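Local coordinates for possible phosphoglycerate mutase GPM2 (Mycobacterium tuberculosis, PDB 2A6P), which hydrolyses a broad range of phosphate monoesters, can serve as a fructose-1,6-bisphosphatase in gluconeogenesis, and has negligible phosphoglycerate mutase activity, at residues W111-H116 / H152-R157; V62-S65 / R69-D72; A120-S123 / D129-D132. All coordinates share one frame; numbering follows the deposited sequence.

Contact 1: residues W111-H116 / H152-R157; sequences WLVWTH and HGHFSR
Beside the phosphatase active site, V113 and W114 of the short, weakly bonded helical turn 113-116 pack against H154 and R157 at the start of helix 153-163. V113 CG1 lies over one face of the H154 imidazole, 3.9 Å from the ring centroid, a CH-pi contact; chi1 of 62° puts this methyl between the backbone N and the carbonyl carbon, turned to the ring. It also rests over the rim of the W114 indole, filling the angle between two rings whose planes are 77° apart. A branched, compact valine suits that corner. W114 reaches farther: CH2 at the rim of its six-membered ring meets the carbonyl oxygen H154 O near the ring plane at 3.2 Å, and lies 3.5 Å from R157 CB.

In this histidine phosphatase fold helix 153-163 follows strand 147-151, with H152 as N-cap; by similarity H152 stabilises the transition state. S156 OG and S156 N grip H152 O from opposite faces of its plane, OG at 2.6 Å. The backbone nitrogens of H154 and F155 bond the carboxylate of E90, the probable proton donor/acceptor.

R157 runs extended from CG to NE across the indole, R157 CD 3.5 Å from W114 CZ2. Its guanidinium lies obliquely beside the indole, planes 23° apart, with H154 CD2 over one face. It bonds G171 O and forms a salt bridge with E187 of the second subunit.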
loop_
_atom_site.group_PDB
_atom_site.type_symbol
_atom_site.label_atom_id
_atom_site.label_comp_id
_atom_site.label_asym_id
_atom_site.label_seq_id
_atom_site.Cartn_x
_atom_site.Cartn_y
_atom_site.Cartn_z
ATOM N N TRP A 111 -22.842 7.654 -2.412
ATOM C CA TRP A 111 -22.545 6.239 -2.181
ATOM C C TRP A 111 -21.097 5.758 -2.319
ATOM O O TRP A 111 -20.378 6.119 -3.255
ATOM C CB TRP A 111 -23.402 5.367 -3.096
ATOM C CG TRP A 111 -23.236 3.888 -2.841
ATOM C CD1 TRP A 111 -23.913 3.125 -1.922
ATOM C CD2 TRP A 111 -22.330 3.000 -3.507
ATOM N NE1 TRP A 111 -23.482 1.815 -1.980
ATOM C CE2 TRP A 111 -22.510 1.714 -2.942
ATOM C CE3 TRP A 111 -21.380 3.166 -4.524
ATOM C CZ2 TRP A 111 -21.774 0.599 -3.365
ATOM C CZ3 TRP A 111 -20.649 2.059 -4.944
ATOM C CH2 TRP A 111 -20.851 0.790 -4.365
ATOM N N LEU A 112 -20.695 4.930 -1.357
ATOM C CA LEU A 112 -19.392 4.266 -1.321
ATOM C C LEU A 112 -19.792 2.971 -0.642
ATOM O O LEU A 112 -20.504 2.998 0.360
ATOM C CB LEU A 112 -18.373 4.983 -0.438
ATOM C CG LEU A 112 -17.553 6.154 -0.979
ATOM C CD1 LEU A 112 -16.625 6.633 0.135
ATOM C CD2 LEU A 112 -16.745 5.750 -2.224
ATOM N N VAL A 113 -19.367 1.839 -1.182
ATOM C CA VAL A 113 -19.746 0.581 -0.571
ATOM C C VAL A 113 -19.283 0.554 0.882
ATOM O O VAL A 113 -19.956 -0.000 1.751
ATOM C CB VAL A 113 -19.151 -0.619 -1.354
ATOM C CG1 VAL A 113 -17.626 -0.566 -1.335
ATOM C CG2 VAL A 113 -19.668 -1.930 -0.766
ATOM N N TRP A 114 -18.146 1.197 1.133
ATOM C CA TRP A 114 -17.519 1.249 2.456
ATOM C C TRP A 114 -18.317 1.894 3.579
ATOM O O TRP A 114 -18.145 1.543 4.753
ATOM C CB TRP A 114 -16.166 1.958 2.351
ATOM C CG TRP A 114 -15.348 1.358 1.295
ATOM C CD1 TRP A 114 -15.143 1.842 0.032
ATOM C CD2 TRP A 114 -14.711 0.080 1.352
ATOM N NE1 TRP A 114 -14.417 0.931 -0.704
ATOM C CE2 TRP A 114 -14.141 -0.159 0.082
ATOM C CE3 TRP A 114 -14.569 -0.890 2.356
ATOM C CZ2 TRP A 114 -13.441 -1.337 -0.214
ATOM C CZ3 TRP A 114 -13.871 -2.059 2.063
ATOM C CH2 TRP A 114 -13.317 -2.272 0.786
ATOM N N THR A 115 -19.178 2.842 3.224
ATOM C CA THR A 115 -19.983 3.543 4.213
ATOM C C THR A 115 -21.482 3.201 4.124
ATOM O O THR A 115 -22.192 3.222 5.137
ATOM C CB THR A 115 -19.797 5.059 4.052
ATOM O OG1 THR A 115 -20.085 5.427 2.696
ATOM C CG2 THR A 115 -18.363 5.456 4.378
ATOM N N HIS A 116 -21.959 2.871 2.924
ATOM C CA HIS A 116 -23.378 2.563 2.746
ATOM C C HIS A 116 -23.759 1.087 2.717
ATOM O O HIS A 116 -24.768 0.682 3.301
ATOM C CB HIS A 116 -23.900 3.200 1.458
ATOM C CG HIS A 116 -23.681 4.677 1.372
ATOM N ND1 HIS A 116 -24.563 5.518 0.729
ATOM C CD2 HIS A 116 -22.678 5.461 1.828
ATOM C CE1 HIS A 116 -24.114 6.759 0.797
ATOM N NE2 HIS A 116 -22.971 6.751 1.458
ATOM N N HIS A 152 -11.354 -11.083 -4.056
ATOM C CA HIS A 152 -11.840 -9.966 -4.865
ATOM C C HIS A 152 -11.406 -8.566 -4.407
ATOM O O HIS A 152 -10.837 -8.399 -3.328
ATOM C CB HIS A 152 -13.369 -10.030 -4.959
ATOM C CG HIS A 152 -13.881 -11.338 -5.475
ATOM N ND1 HIS A 152 -13.944 -12.471 -4.691
ATOM C CD2 HIS A 152 -14.326 -11.704 -6.700
ATOM C CE1 HIS A 152 -14.408 -13.478 -5.410
ATOM N NE2 HIS A 152 -14.647 -13.039 -6.633
ATOM N N GLY A 153 -11.702 -7.568 -5.241
ATOM C CA GLY A 153 -11.311 -6.195 -4.967
ATOM C C GLY A 153 -11.706 -5.628 -3.625
ATOM O O GLY A 153 -10.842 -5.316 -2.786
ATOM N N HIS A 154 -13.012 -5.491 -3.410
ATOM C CA HIS A 154 -13.495 -4.934 -2.158
ATOM C C HIS A 154 -13.198 -5.809 -0.951
ATOM O O HIS A 154 -12.710 -5.300 0.061
ATOM C CB HIS A 154 -14.989 -4.607 -2.269
ATOM C CG HIS A 154 -15.279 -3.456 -3.188
ATOM N ND1 HIS A 154 -16.509 -3.259 -3.781
ATOM C CD2 HIS A 154 -14.493 -2.439 -3.616
ATOM C CE1 HIS A 154 -16.465 -2.174 -4.534
ATOM N NE2 HIS A 154 -15.254 -1.659 -4.450
ATOM N N PHE A 155 -13.445 -7.113 -1.041
ATOM C CA PHE A 155 -13.164 -7.958 0.114
ATOM C C PHE A 155 -11.679 -7.976 0.487
ATOM O O PHE A 155 -11.339 -7.917 1.660
ATOM C CB PHE A 155 -13.655 -9.396 -0.078
ATOM C CG PHE A 155 -13.575 -10.217 1.191
ATOM C CD1 PHE A 155 -14.377 -9.902 2.286
ATOM C CD2 PHE A 155 -12.628 -11.239 1.330
ATOM C CE1 PHE A 155 -14.232 -10.592 3.508
ATOM C CE2 PHE A 155 -12.479 -11.932 2.551
ATOM C CZ PHE A 155 -13.279 -11.607 3.634
ATOM N N SER A 156 -10.794 -8.063 -0.505
ATOM C CA SER A 156 -9.357 -8.050 -0.221
ATOM C C SER A 156 -9.013 -6.763 0.537
ATOM O O SER A 156 -8.245 -6.777 1.494
ATOM C CB SER A 156 -8.545 -8.121 -1.518
ATOM O OG SER A 156 -8.681 -9.385 -2.152
ATOM N N ARG A 157 -9.575 -5.646 0.094
ATOM C CA ARG A 157 -9.343 -4.368 0.749
ATOM C C ARG A 157 -9.896 -4.401 2.161
ATOM O O ARG A 157 -9.356 -3.758 3.062
ATOM C CB ARG A 157 -10.060 -3.242 0.029
ATOM C CG ARG A 157 -9.589 -2.888 -1.350
ATOM C CD ARG A 157 -10.273 -1.571 -1.646
ATOM N NE ARG A 157 -10.496 -1.337 -3.051
ATOM C CZ ARG A 157 -11.026 -0.220 -3.526
ATOM N NH1 ARG A 157 -11.371 0.752 -2.688
ATOM N NH2 ARG A 157 -11.222 -0.092 -4.828
#

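Contact 2: residues V62-S65 / R69-D72; sequences VICS and RTLD
The hydroxyl of T70 faces the backbone at the end of strand 61-64: T70 OG1 lies 2.9 Å from the carbonyl oxygen S65 O and 3.4 Å from S65 CB. The rotation about chi1, 41°, sets OG1 between its own backbone N and carbonyl carbon, turning the polar branch to the strand end, while the methyl T70 CG2 packs 4.0 Å from S65 CB. C64 fills the space beside this pair. C64 SG lies against the T70 carbonyl, 3.5 Å from T70 O, and 3.9 Å from L71 CD2, a small polarisable group that fits between strand and helix, with L71 supplying the branched hydrocarbon.

Farther out, C64 packs on V150 of strand 147-151 and L71 on V84, the two neighbouring parallel strands, which places the contact in the beta-alpha-beta unit 61-64, 68-76, 83-84. S65 touches H152 and R69 touches H18, the inferred phosphohistidine, so the turn borders the active site.

T70 OG1 is hydrogen-bonded to R67 O, and S65 O is a second acceptor within reach of the same proton. One hydroxyl proton thus has two carbonyls near it, which ties the helix start to the strand end without using a charge.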
loop_
_atom_site.group_PDB
_atom_site.type_symbol
_atom_site.label_atom_id
_atom_site.label_comp_id
_atom_site.label_asym_id
_atom_site.label_seq_id
_atom_site.Cartn_x
_atom_site.Cartn_y
_atom_site.Cartn_z
ATOM N N VAL A 62 -2.959 -21.916 0.559
ATOM C CA VAL A 62 -3.784 -21.103 -0.337
ATOM C C VAL A 62 -5.288 -21.294 -0.150
ATOM O O VAL A 62 -5.816 -22.403 -0.315
ATOM C CB VAL A 62 -3.432 -21.396 -1.815
ATOM C CG1 VAL A 62 -4.254 -20.512 -2.733
ATOM C CG2 VAL A 62 -1.924 -21.186 -2.052
ATOM N N ILE A 63 -5.960 -20.199 0.198
ATOM C CA ILE A 63 -7.402 -20.173 0.408
ATOM C C ILE A 63 -7.979 -19.379 -0.762
ATOM O O ILE A 63 -7.493 -18.284 -1.073
ATOM C CB ILE A 63 -7.755 -19.488 1.749
ATOM C CG1 ILE A 63 -7.160 -20.276 2.922
ATOM C CG2 ILE A 63 -9.267 -19.458 1.939
ATOM C CD1 ILE A 63 -5.659 -20.250 2.997
ATOM N N CYS A 64 -9.018 -19.912 -1.398
ATOM C CA CYS A 64 -9.594 -19.273 -2.583
ATOM C C CYS A 64 -11.110 -19.047 -2.545
ATOM O O CYS A 64 -11.843 -19.826 -1.951
ATOM C CB CYS A 64 -9.236 -20.127 -3.819
ATOM S SG CYS A 64 -9.608 -19.433 -5.468
ATOM N N SER A 65 -11.565 -17.975 -3.191
ATOM C CA SER A 65 -12.991 -17.670 -3.267
ATOM C C SER A 65 -13.639 -18.696 -4.222
ATOM O O SER A 65 -13.020 -19.135 -5.209
ATOM C CB SER A 65 -13.203 -16.258 -3.800
ATOM O OG SER A 65 -14.555 -16.076 -4.185
ATOM N N ARG A 69 -14.000 -17.220 -11.598
ATOM C CA ARG A 69 -12.933 -16.308 -12.003
ATOM C C ARG A 69 -11.742 -16.344 -11.037
ATOM O O ARG A 69 -10.609 -16.085 -11.446
ATOM C CB ARG A 69 -13.468 -14.868 -12.146
ATOM C CG ARG A 69 -14.162 -14.285 -10.910
ATOM C CD ARG A 69 -14.747 -12.917 -11.249
ATOM N NE ARG A 69 -15.545 -12.318 -10.177
ATOM C CZ ARG A 69 -16.788 -12.672 -9.860
ATOM N NH1 ARG A 69 -17.387 -13.647 -10.528
ATOM N NH2 ARG A 69 -17.448 -12.019 -8.903
ATOM N N THR A 70 -11.994 -16.641 -9.760
ATOM C CA THR A 70 -10.914 -16.722 -8.778
ATOM C C THR A 70 -10.281 -18.115 -8.808
ATOM O O THR A 70 -9.060 -18.251 -8.687
ATOM C CB THR A 70 -11.396 -16.403 -7.324
ATOM O OG1 THR A 70 -12.674 -17.005 -7.087
ATOM C CG2 THR A 70 -11.483 -14.884 -7.103
ATOM N N LEU A 71 -11.100 -19.151 -8.981
ATOM C CA LEU A 71 -10.558 -20.505 -9.050
ATOM C C LEU A 71 -9.665 -20.582 -10.284
ATOM O O LEU A 71 -8.561 -21.130 -10.246
ATOM C CB LEU A 71 -11.691 -21.534 -9.159
ATOM C CG LEU A 71 -12.493 -21.777 -7.874
ATOM C CD1 LEU A 71 -13.705 -22.639 -8.181
ATOM C CD2 LEU A 71 -11.597 -22.459 -6.829
ATOM N N ASP A 72 -10.159 -20.013 -11.376
ATOM C CA ASP A 72 -9.435 -19.989 -12.642
ATOM C C ASP A 72 -8.093 -19.296 -12.471
ATOM O O ASP A 72 -7.060 -19.790 -12.937
ATOM C CB ASP A 72 -10.244 -19.240 -13.700
ATOM C CG ASP A 72 -10.462 -20.058 -14.948
ATOM O OD1 ASP A 72 -9.479 -20.645 -15.453
ATOM O OD2 ASP A 72 -11.616 -20.105 -15.427
#

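Contact 3: residues A120-S123 / D129-D132; sequences AGES and DRAD
E122 and R130 meet as opposite charges between the loop ahead of helix 124-141 and that helix's second turn. E122 OE1 forms a salt bridge with R130 NH1; the modelled separation of 2.5 Å is unusually short, so its exact value is doubtful. The two flat groups do not lie side by side in one plane. OE1 comes over a face of the guanidinium, the planes are 58° apart, and E122 OE2 stays 3.2 Å from R130 NH2, so the attraction is probably more electrostatic than directed along an N-H.

The two chains reach this meeting differently. E122 is extended beyond CG, a straight arm that carries its carboxylate from the loop toward the helix. R130 starts with CG anti to the backbone N, then bends at chi2 (149°, away from a staggered value) and at chi3 (97°), and these bends bring NH1 to OE1. The two side chains cross at about a right angle. A long flexible arginine suits this place because its head can serve several partners: the guanidinium end also lies against F155, and the side chain touches L87.

Each charged group has a second polar partner that limits its rotation. E122 OE2 accepts from D92 N, and R130 NH2 donates to A89 O, so the pair also draws in the chain around W91, whose NE1 bonds E122 O. The side chain of R130 is about 6 Å from that of E90, the probable proton donor/acceptor.

Immediately after E122 the helix begins. S123 is its N-cap: its short hydroxyl caps a backbone N of the first turn, while Q126 OE1, three residues on, accepts from S123 N. This is consistent with a capping box at the start of a helix packed on helix 153-163 of the histidine phosphatase fold.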
loop_
_atom_site.group_PDB
_atom_site.type_symbol
_atom_site.label_atom_id
_atom_site.label_comp_id
_atom_site.label_asym_id
_atom_site.label_seq_id
_atom_site.Cartn_x
_atom_site.Cartn_y
_atom_site.Cartn_z
ATOM N N ALA A 120 -30.320 -5.196 -0.062
ATOM C CA ALA A 120 -30.658 -6.589 -0.359
ATOM C C ALA A 120 -29.397 -7.443 -0.460
ATOM O O ALA A 120 -29.437 -8.552 -1.001
ATOM C CB ALA A 120 -31.461 -6.685 -1.668
ATOM N N GLY A 121 -28.285 -6.912 0.050
ATOM C CA GLY A 121 -27.014 -7.619 0.032
ATOM C C GLY A 121 -26.325 -7.505 1.384
ATOM O O GLY A 121 -26.998 -7.448 2.413
ATOM N N GLU A 122 -24.992 -7.468 1.395
ATOM C CA GLU A 122 -24.255 -7.363 2.654
ATOM C C GLU A 122 -24.108 -5.936 3.145
ATOM O O GLU A 122 -23.882 -5.012 2.362
ATOM C CB GLU A 122 -22.854 -7.977 2.539
ATOM C CG GLU A 122 -22.830 -9.485 2.464
ATOM C CD GLU A 122 -21.423 -10.044 2.463
ATOM O OE1 GLU A 122 -20.911 -10.371 3.553
ATOM O OE2 GLU A 122 -20.826 -10.145 1.374
ATOM N N SER A 123 -24.248 -5.766 4.453
ATOM C CA SER A 123 -24.100 -4.461 5.074
ATOM C C SER A 123 -22.633 -4.356 5.486
ATOM O O SER A 123 -21.916 -5.360 5.493
ATOM C CB SER A 123 -24.959 -4.363 6.322
ATOM O OG SER A 123 -24.465 -5.255 7.300
ATOM N N ASP A 129 -17.300 -8.181 9.888
ATOM C CA ASP A 129 -17.168 -9.439 10.621
ATOM C C ASP A 129 -16.569 -10.537 9.762
ATOM O O ASP A 129 -15.772 -11.336 10.244
ATOM C CB ASP A 129 -18.524 -9.915 11.133
ATOM C CG ASP A 129 -19.252 -8.851 11.895
ATOM O OD1 ASP A 129 -18.604 -8.148 12.698
ATOM O OD2 ASP A 129 -20.478 -8.720 11.693
ATOM N N ARG A 130 -16.958 -10.588 8.491
ATOM C CA ARG A 130 -16.408 -11.603 7.601
ATOM C C ARG A 130 -14.905 -11.350 7.427
ATOM O O ARG A 130 -14.086 -12.289 7.422
ATOM C CB ARG A 130 -17.119 -11.577 6.244
ATOM C CG ARG A 130 -16.941 -12.865 5.486
ATOM C CD ARG A 130 -18.129 -13.200 4.591
ATOM N NE ARG A 130 -17.911 -12.791 3.209
ATOM C CZ ARG A 130 -18.044 -11.548 2.775
ATOM N NH1 ARG A 130 -18.406 -10.602 3.626
ATOM N NH2 ARG A 130 -17.792 -11.249 1.511
ATOM N N ALA A 131 -14.555 -10.071 7.299
ATOM C CA ALA A 131 -13.165 -9.661 7.145
ATOM C C ALA A 131 -12.354 -10.060 8.374
ATOM O O ALA A 131 -11.255 -10.601 8.250
ATOM C CB ALA A 131 -13.088 -8.159 6.933
ATOM N N ASP A 132 -12.887 -9.797 9.562
ATOM C CA ASP A 132 -12.171 -10.156 10.785
ATOM C C ASP A 132 -11.978 -11.667 10.908
ATOM O O ASP A 132 -10.914 -12.126 11.330
ATOM C CB ASP A 132 -12.897 -9.618 12.026
ATOM C CG ASP A 132 -12.784 -8.099 12.158
ATOM O OD1 ASP A 132 -11.689 -7.560 11.875
ATOM O OD2 ASP A 132 -13.780 -7.445 12.552
#

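Overall arrangement
Contacts 1 and 2 are buried and stand on opposite sides of the chain's centre, whereas contact 3 is a surface contact on the side of contact 1. Contact 3 is nested within the loop that contact 1 closes, and the two meet where F155 of helix 153-163 packs on R130 and A131. Contacts 1 and 2 are joined at the active site, where H152 touches S65, R69 and T70. Only contact 1 reaches the second subunit, notably through R157. The chemistry follows location: aromatic and CH-pi packing joins two helices in contact 1, a hydroxyl, a thiol and a leucine tie strand to helix in contact 2, and a salt bridge serves the more open contact 3.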